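Long-range contacts in peptidoglycan N-acetylglucosamine deacetylase (Agathobacter rectalis, PDB 5JMU), which probably removes acetyl groups from the N-acetylglucosamine of peptidoglycan as a zinc-dependent carbohydrate esterase of the NodB family, here represented by its catalytic domain: residues K20-T25 with S181-H186; A48-T53 with R69-A74. All coordinates share one frame; numbering follows the deposited sequence.

How the contacts relate
Strand 21-27 pairs with 180-186 in contact 1 and, along its other edge, with 49-53, which pairs in turn with 72-77 in contact 2. Both contacts illustrate one principle: parallel strands side by side, with their C-terminal ends turned to the active site. The centres of the contacts lie about 12 Å apart, and the two meet where Leu24 O approaches Thr49 N at 3.1 Å, a probable hydrogen bond. Contact 1 closes a long excursion of the chain that includes contact 2. Zinc, bound by Asp28, His76 and His80, lies about 7 Å from the side chains of both Leu184 and Phe51.

Contact 1. Residues K20-T25 with S181-H186; sequences KIIYLT and SVVLQH
Strands 21-25 and 181-186 run parallel at a closest axis distance of 4.8 Å, with 23° between their directions, and Ile22, Tyr23, Leu24 and Thr25 stand opposite Ser181, Val182, Val183 and Leu184. Each odd-numbered residue from Ile21 to Thr25 bonds through its backbone to Ser181, Val183 or Gln185. Tyr23 N gives a nearly straight bond to Ser181 O (2.8 Å), whereas the bond from Thr25 N to Val183 O is distinctly bent, with 136° at the hydrogen.

On the face of Ile22 and Leu24, the CG2 branch of Ile22 meets CG2 of Val183 at 3.7 Å, the two side chains crossing at a slant. Leu24 instead lies alongside Val183 and points the same way. Helix 164-175 packs on this face through Val175 and Val171. On the other face, Tyr23 brings CD2 to 3.9 Å from Val182 CG2, and Ser181 O lies near the ring plane at its edge; one ring face is met by CG2 of Ile21. Further along, CG2 of Thr25 touches CG1 of Val182, these side chains also passing obliquely.

Thr25 supplies the polar feature of the pair. With chi1 at 74°, its OG1 sits between the backbone N and the carbonyl carbon and donates to Val183 O at 2.6 Å, from a position tilted out of the carbonyl plane. OG1 is also hydrogen-bonded to Arg115 NH1. Water 2 lies within hydrogen-bonding distance of both Thr25 O and Gln185 OE1 (2.8 Å to OE1), while Gln185 NE2 is held by Ser192.

Val183 O therefore accepts from one residue twice, through the bent bond of Thr25 N and the short one of OG1, and with Arg115 as a further partner the hydroxyl is probably held in a single rotation.

Contact 2. Residues A48-T53 with R69-A74; sequences ATFFVT and RGHTVA
Segments 48-53 and 69-74 form a parallel pair, strands 49-53 and 72-74 approaching to 4.8 Å with 26° between their directions, and four backbone bonds link them from Thr72 N to Ala48 O through to Val52 N with Ala74 O.

His71, just before its strand, extends the pairing with its side chain. Its ND1 accepts from Ala48 N at 2.9 Å, the donor lying close to the imidazole plane, so ND1 carries no proton in this bond. Because CG stands beside the backbone N (chi1 -55°), the ring also offers a face to Phe50. CE2 of Phe50 comes within 3.7 Å of His71 CG in a T-shaped stack, phenyl edge to imidazole face, with the planes at 79°. One bond in the plane and one contact over a face thus restrain the same ring.

On the face of Thr49 and Phe51, Thr49 and Thr72 lie side by side with their methyl groups 3.8 Å apart, and both hydroxyls turn to the backbone of Leu213. Nearer the zinc, CD1 and CE1 of Phe51 press against Ala74 CB, each at 3.4 Å, a tight fit made possible by the small partner. On the opposite face, that of Phe50, Val52 CG2 meets Val73 CG1.

The whole is a beta-alpha-beta unit: helix 61-68 ends in a Schellman motif at Gly70, and its Glu66 and Ile63 touch Phe50, Val52 and Val73. Helix 34-43 packs on His71 through Leu38 and Leu41, while strand 21-27 flanks 49-53 along its other edge.

Contact 1. Residues K20-T25 with S181-H186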
ATOM      1  N   LYS A  20       6.403 -18.473   2.390  1.00 14.52           N
ATOM      2  CA  LYS A  20       5.460 -18.055   3.447  1.00 14.16           C
ATOM      3  C   LYS A  20       5.783 -16.622   3.870  1.00 14.21           C
ATOM      4  O   LYS A  20       6.110 -16.340   5.035  1.00 15.89           O
ATOM      5  CB  LYS A  20       5.478 -19.042   4.614  1.00 15.47           C
ATOM      6  CG  LYS A  20       4.824 -20.362   4.230  1.00 19.53           C
ATOM      7  CD  LYS A  20       4.980 -21.442   5.280  1.00 25.57           C
ATOM      8  CE  LYS A  20       4.003 -21.264   6.355  1.00 31.13           C
ATOM      9  NZ  LYS A  20       3.953 -22.509   7.166  1.00 34.28           N
ATOM     10  N   ILE A  21       5.624 -15.713   2.902  1.00 10.95           N
ATOM     11  CA  ILE A  21       5.959 -14.298   3.081  1.00 10.48           C
ATOM     12  C   ILE A  21       4.668 -13.509   3.179  1.00 11.45           C
ATOM     13  O   ILE A  21       3.738 -13.754   2.408  1.00 11.14           O
ATOM     14  CB  ILE A  21       6.783 -13.757   1.905  1.00 10.67           C
ATOM     15  CG1 ILE A  21       8.083 -14.576   1.720  1.00 12.62           C
ATOM     16  CG2 ILE A  21       7.020 -12.246   2.052  1.00 12.28           C
ATOM     17  CD1 ILE A  21       8.984 -14.606   2.967  1.00 13.11           C
ATOM     18  N   ILE A  22       4.617 -12.550   4.104  1.00 12.11           N
ATOM     19  CA  ILE A  22       3.489 -11.596   4.167  1.00 10.59           C
ATOM     20  C   ILE A  22       4.021 -10.174   4.127  1.00  9.93           C
ATOM     21  O   ILE A  22       4.832  -9.764   4.994  1.00 10.58           O
ATOM     22  CB  ILE A  22       2.641 -11.790   5.439  1.00 10.90           C
ATOM     23  CG1 ILE A  22       2.113 -13.238   5.512  1.00 12.29           C
ATOM     24  CG2 ILE A  22       1.459 -10.784   5.432  1.00 10.87           C
ATOM     25  CD1 ILE A  22       1.505 -13.593   6.853  1.00 13.22           C
ATOM     26  N   TYR A  23       3.521  -9.404   3.162  1.00 10.89           N
ATOM     27  CA  TYR A  23       3.791  -7.973   3.129  1.00 10.64           C
ATOM     28  C   TYR A  23       2.523  -7.318   3.645  1.00  9.70           C
ATOM     29  O   TYR A  23       1.527  -7.245   2.902  1.00  9.60           O
ATOM     30  CB  TYR A  23       4.105  -7.487   1.711  1.00  9.02           C
ATOM     31  CG  TYR A  23       5.346  -8.102   1.061  1.00 10.30           C
ATOM     32  CD1 TYR A  23       6.620  -7.593   1.291  1.00 10.88           C
ATOM     33  CD2 TYR A  23       5.209  -9.146   0.132  1.00  9.83           C
ATOM     34  CE1 TYR A  23       7.731  -8.148   0.651  1.00 10.32           C
ATOM     35  CE2 TYR A  23       6.323  -9.709  -0.514  1.00 11.92           C
ATOM     36  CZ  TYR A  23       7.580  -9.205  -0.254  1.00 10.58           C
ATOM     37  OH  TYR A  23       8.669  -9.762  -0.895  1.00 12.55           O
ATOM     38  N   LEU A  24       2.530  -6.836   4.896  1.00  8.64           N
ATOM     39  CA  LEU A  24       1.394  -6.041   5.373  1.00 10.33           C
ATOM     40  C   LEU A  24       1.512  -4.651   4.753  1.00 10.65           C
ATOM     41  O   LEU A  24       2.598  -4.022   4.783  1.00 11.32           O
ATOM     42  CB  LEU A  24       1.400  -5.912   6.912  1.00 11.45           C
ATOM     43  CG  LEU A  24       1.124  -7.182   7.682  1.00  9.68           C
ATOM     44  CD1 LEU A  24       1.299  -6.909   9.191  1.00 12.26           C
ATOM     45  CD2 LEU A  24      -0.282  -7.642   7.380  1.00 12.72           C
ATOM     46  N   THR A  25       0.430  -4.172   4.147  1.00 10.14           N
ATOM     47  CA  THR A  25       0.450  -2.829   3.559  1.00 10.79           C
ATOM     48  C   THR A  25      -0.756  -2.047   4.005  1.00 10.60           C
ATOM     49  O   THR A  25      -1.836  -2.599   4.241  1.00 10.35           O
ATOM     50  CB  THR A  25       0.502  -2.850   2.011  1.00 10.50           C
ATOM     51  OG1 THR A  25      -0.784  -3.219   1.442  1.00 11.19           O
ATOM     52  CG2 THR A  25       1.566  -3.848   1.543  1.00 12.10           C
ATOM     53  N   SER A 181       2.203 -13.236   0.041  1.00 10.50           N
ATOM     54  CA  SER A 181       0.968 -12.446   0.155  1.00 10.41           C
ATOM     55  C   SER A 181       1.272 -10.979   0.280  1.00 10.00           C
ATOM     56  O   SER A 181       2.174 -10.615   1.019  1.00 11.75           O
ATOM     57  CB  SER A 181       0.146 -12.835   1.400  1.00 12.47           C
ATOM     58  OG  SER A 181      -0.281 -14.205   1.341  1.00 12.16           O
ATOM     59  N   VAL A 182       0.448 -10.148  -0.379  1.00  9.04           N
ATOM     60  CA  VAL A 182       0.447  -8.693  -0.173  1.00  8.66           C
ATOM     61  C   VAL A 182      -0.956  -8.384   0.328  1.00  9.77           C
ATOM     62  O   VAL A 182      -1.934  -8.531  -0.410  1.00  9.31           O
ATOM     63  CB  VAL A 182       0.724  -7.902  -1.481  1.00 10.70           C
ATOM     64  CG1 VAL A 182       0.610  -6.397  -1.239  1.00  9.80           C
ATOM     65  CG2 VAL A 182       2.116  -8.296  -2.036  1.00 11.90           C
ATOM     66  N   VAL A 183      -1.040  -7.972   1.589  1.00 10.64           N
ATOM     67  CA  VAL A 183      -2.320  -7.736   2.280  1.00 10.31           C
ATOM     68  C   VAL A 183      -2.699  -6.268   2.181  1.00  9.89           C
ATOM     69  O   VAL A 183      -1.814  -5.417   2.445  1.00 10.90           O
ATOM     70  CB  VAL A 183      -2.178  -8.100   3.755  1.00  9.66           C
ATOM     71  CG1 VAL A 183      -3.556  -7.867   4.524  1.00  9.74           C
ATOM     72  CG2 VAL A 183      -1.709  -9.570   3.912  1.00 10.40           C
ATOM     73  N   LEU A 184      -3.926  -5.974   1.775  1.00 10.51           N
ATOM     74  CA  LEU A 184      -4.424  -4.608   1.778  1.00  8.96           C
ATOM     75  C   LEU A 184      -5.209  -4.300   3.032  1.00 10.89           C
ATOM     76  O   LEU A 184      -6.244  -4.912   3.254  1.00 11.35           O
ATOM     77  CB  LEU A 184      -5.360  -4.370   0.567  1.00 10.16           C
ATOM     78  CG  LEU A 184      -6.153  -3.056   0.467  1.00 12.37           C
ATOM     79  CD1 LEU A 184      -5.142  -1.869   0.358  1.00 12.52           C
ATOM     80  CD2 LEU A 184      -7.054  -3.075  -0.750  1.00 13.41           C
ATOM     81  N   GLN A 185      -4.728  -3.367   3.851  1.00 11.04           N
ATOM     82  CA  GLN A 185      -5.522  -2.764   4.913  1.00  9.99           C
ATOM     83  C   GLN A 185      -5.431  -1.242   4.789  1.00 10.87           C
ATOM     84  O   GLN A 185      -4.636  -0.704   4.001  1.00 12.01           O
ATOM     85  CB  GLN A 185      -5.061  -3.177   6.317  1.00 10.13           C
ATOM     86  CG  GLN A 185      -5.319  -4.647   6.639  1.00 10.04           C
ATOM     87  CD  GLN A 185      -4.708  -5.020   7.983  1.00 12.00           C
ATOM     88  OE1 GLN A 185      -3.567  -5.527   8.057  1.00 11.06           O
ATOM     89  NE2 GLN A 185      -5.462  -4.763   9.070  1.00 11.86           N
ATOM     90  N   HIS A 186      -6.220  -0.545   5.608  1.00 13.61           N
ATOM     91  CA  HIS A 186      -6.225   0.899   5.601  1.00 13.82           C
ATOM     92  C   HIS A 186      -5.961   1.374   7.009  1.00 12.96           C
ATOM     93  O   HIS A 186      -6.782   1.103   7.907  1.00 16.18           O
ATOM     94  CB  HIS A 186      -7.594   1.421   5.116  1.00 12.62           C
ATOM     95  CG  HIS A 186      -7.867   1.127   3.661  1.00 12.77           C
ATOM     96  ND1 HIS A 186      -8.239  -0.125   3.208  1.00 17.21           N
ATOM     97  CD2 HIS A 186      -7.814   1.923   2.561  1.00 19.05           C
ATOM     98  CE1 HIS A 186      -8.402  -0.090   1.895  1.00 19.27           C
ATOM     99  NE2 HIS A 186      -8.154   1.141   1.474  1.00 17.92           N
TER
HETATM  100  O   HOH W   1       1.732 -15.788   2.377  1.00 12.82           O
HETATM  101  O   HOH W   2      -1.973  -5.168   5.746  1.00 12.21           O

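Contact 2. Residues A48-T53 with R69-A74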
ATOM      1  N   ALA A  48       6.470  -2.825   7.721  1.00 11.12           N
ATOM      2  CA  ALA A  48       5.345  -2.859   6.799  1.00 11.93           C
ATOM      3  C   ALA A  48       5.544  -1.806   5.735  1.00 13.64           C
ATOM      4  O   ALA A  48       6.591  -1.146   5.670  1.00 12.06           O
ATOM      5  CB  ALA A  48       4.012  -2.621   7.561  1.00 11.55           C
ATOM      6  N   THR A  49       4.519  -1.623   4.909  1.00 10.78           N
ATOM      7  CA  THR A  49       4.600  -0.682   3.814  1.00  9.70           C
ATOM      8  C   THR A  49       3.404   0.244   3.914  1.00 11.02           C
ATOM      9  O   THR A  49       2.281  -0.229   4.023  1.00 11.83           O
ATOM     10  CB  THR A  49       4.571  -1.416   2.462  1.00 10.83           C
ATOM     11  OG1 THR A  49       5.624  -2.372   2.397  1.00 11.15           O
ATOM     12  CG2 THR A  49       4.729  -0.423   1.319  1.00 11.25           C
ATOM     13  N   PHE A  50       3.650   1.555   3.843  1.00 11.69           N
ATOM     14  CA  PHE A  50       2.575   2.553   3.909  1.00  8.52           C
ATOM     15  C   PHE A  50       2.425   3.256   2.589  1.00 11.27           C
ATOM     16  O   PHE A  50       3.387   3.866   2.101  1.00 11.72           O
ATOM     17  CB  PHE A  50       2.876   3.563   5.022  1.00  9.04           C
ATOM     18  CG  PHE A  50       2.791   2.935   6.380  1.00 10.25           C
ATOM     19  CD1 PHE A  50       1.585   2.881   7.080  1.00 10.21           C
ATOM     20  CD2 PHE A  50       3.921   2.317   6.927  1.00 11.95           C
ATOM     21  CE1 PHE A  50       1.519   2.273   8.365  1.00 13.88           C
ATOM     22  CE2 PHE A  50       3.854   1.683   8.184  1.00 10.93           C
ATOM     23  CZ  PHE A  50       2.632   1.660   8.901  1.00 13.00           C
ATOM     24  N   PHE A  51       1.226   3.171   2.019  1.00  9.43           N
ATOM     25  CA  PHE A  51       0.915   3.890   0.774  1.00 10.77           C
ATOM     26  C   PHE A  51       0.143   5.137   1.180  1.00 12.75           C
ATOM     27  O   PHE A  51      -1.052   5.059   1.497  1.00 11.83           O
ATOM     28  CB  PHE A  51       0.127   2.981  -0.181  1.00  8.66           C
ATOM     29  CG  PHE A  51       0.956   1.850  -0.718  1.00 10.49           C
ATOM     30  CD1 PHE A  51       1.784   2.068  -1.809  1.00 12.12           C
ATOM     31  CD2 PHE A  51       0.917   0.604  -0.136  1.00 13.31           C
ATOM     32  CE1 PHE A  51       2.547   1.028  -2.355  1.00 11.70           C
ATOM     33  CE2 PHE A  51       1.688  -0.453  -0.657  1.00 12.25           C
ATOM     34  CZ  PHE A  51       2.501  -0.243  -1.788  1.00  9.63           C
ATOM     35  N   VAL A  52       0.838   6.285   1.183  1.00  9.81           N
ATOM     36  CA  VAL A  52       0.340   7.454   1.916  1.00 11.26           C
ATOM     37  C   VAL A  52      -0.375   8.517   1.067  1.00 11.43           C
ATOM     38  O   VAL A  52      -0.264   8.550  -0.179  1.00 10.32           O
ATOM     39  CB  VAL A  52       1.509   8.116   2.719  1.00 10.83           C
ATOM     40  CG1 VAL A  52       2.061   7.102   3.754  1.00 12.58           C
ATOM     41  CG2 VAL A  52       2.620   8.589   1.802  1.00 10.55           C
ATOM     42  N   THR A  53      -1.139   9.369   1.769  1.00 10.33           N
ATOM     43  CA  THR A  53      -1.897  10.433   1.157  1.00 11.32           C
ATOM     44  C   THR A  53      -1.656  11.682   1.974  1.00 11.09           C
ATOM     45  O   THR A  53      -1.068  11.596   3.065  1.00 14.15           O
ATOM     46  CB  THR A  53      -3.429  10.194   1.190  1.00 13.96           C
ATOM     47  OG1 THR A  53      -3.895  10.319   2.544  1.00 12.38           O
ATOM     48  CG2 THR A  53      -3.811   8.855   0.602  1.00 13.91           C
ATOM     49  N   ARG A  69      11.288   4.497  11.524  1.00 13.34           N
ATOM     50  CA  ARG A  69      11.133   3.206  12.190  1.00 13.61           C
ATOM     51  C   ARG A  69      11.378   2.023  11.255  1.00 17.11           C
ATOM     52  O   ARG A  69      11.265   0.875  11.670  1.00 16.64           O
ATOM     53  CB  ARG A  69       9.749   3.102  12.842  1.00 16.57           C
ATOM     54  CG  ARG A  69       9.598   4.092  13.987  1.00 17.84           C
ATOM     55  CD  ARG A  69       8.329   3.836  14.763  1.00 21.93           C
ATOM     56  NE  ARG A  69       7.987   4.941  15.677  1.00 26.59           N
ATOM     57  CZ  ARG A  69       7.164   4.833  16.709  1.00 23.74           C
ATOM     58  NH1 ARG A  69       6.625   3.652  17.043  1.00 22.36           N
ATOM     59  NH2 ARG A  69       6.898   5.910  17.417  1.00 26.81           N
ATOM     60  N   GLY A  70      11.761   2.300  10.015  1.00 16.01           N
ATOM     61  CA  GLY A  70      12.210   1.239   9.141  1.00 12.97           C
ATOM     62  C   GLY A  70      11.163   0.719   8.157  1.00 12.49           C
ATOM     63  O   GLY A  70      11.416  -0.250   7.424  1.00 13.85           O
ATOM     64  N   HIS A  71       9.997   1.348   8.142  1.00 12.11           N
ATOM     65  CA  HIS A  71       8.946   0.932   7.191  1.00 11.72           C
ATOM     66  C   HIS A  71       9.178   1.523   5.818  1.00 11.91           C
ATOM     67  O   HIS A  71       9.927   2.479   5.671  1.00 12.81           O
ATOM     68  CB  HIS A  71       7.575   1.368   7.701  1.00 11.65           C
ATOM     69  CG  HIS A  71       7.317   0.868   9.070  1.00 12.21           C
ATOM     70  ND1 HIS A  71       7.164  -0.478   9.331  1.00 12.60           N
ATOM     71  CD2 HIS A  71       7.285   1.499  10.267  1.00 12.59           C
ATOM     72  CE1 HIS A  71       7.053  -0.658  10.633  1.00 13.45           C
ATOM     73  NE2 HIS A  71       7.100   0.530  11.224  1.00 13.17           N
ATOM     74  N   THR A  72       8.565   0.908   4.802  1.00 11.04           N
ATOM     75  CA  THR A  72       8.601   1.477   3.466  1.00 10.67           C
ATOM     76  C   THR A  72       7.514   2.534   3.328  1.00 11.74           C
ATOM     77  O   THR A  72       6.356   2.287   3.651  1.00 10.89           O
ATOM     78  CB  THR A  72       8.404   0.373   2.420  1.00 10.90           C
ATOM     79  OG1 THR A  72       9.563  -0.502   2.504  1.00 12.42           O
ATOM     80  CG2 THR A  72       8.237   0.989   1.006  1.00 10.32           C
ATOM     81  N   VAL A  73       7.910   3.713   2.864  1.00 10.33           N
ATOM     82  CA  VAL A  73       6.965   4.777   2.594  1.00 10.03           C
ATOM     83  C   VAL A  73       6.809   4.902   1.088  1.00 10.14           C
ATOM     84  O   VAL A  73       7.811   5.100   0.351  1.00 11.40           O
ATOM     85  CB  VAL A  73       7.464   6.107   3.216  1.00 11.29           C
ATOM     86  CG1 VAL A  73       6.548   7.284   2.749  1.00 13.67           C
ATOM     87  CG2 VAL A  73       7.440   5.973   4.713  1.00 13.49           C
ATOM     88  N   ALA A  74       5.576   4.697   0.626  1.00 10.76           N
ATOM     89  CA  ALA A  74       5.269   4.654  -0.801  1.00 10.55           C
ATOM     90  C   ALA A  74       4.113   5.636  -1.107  1.00 11.08           C
ATOM     91  O   ALA A  74       3.428   6.118  -0.211  1.00 10.41           O
ATOM     92  CB  ALA A  74       4.901   3.233  -1.207  1.00 10.52           C
TER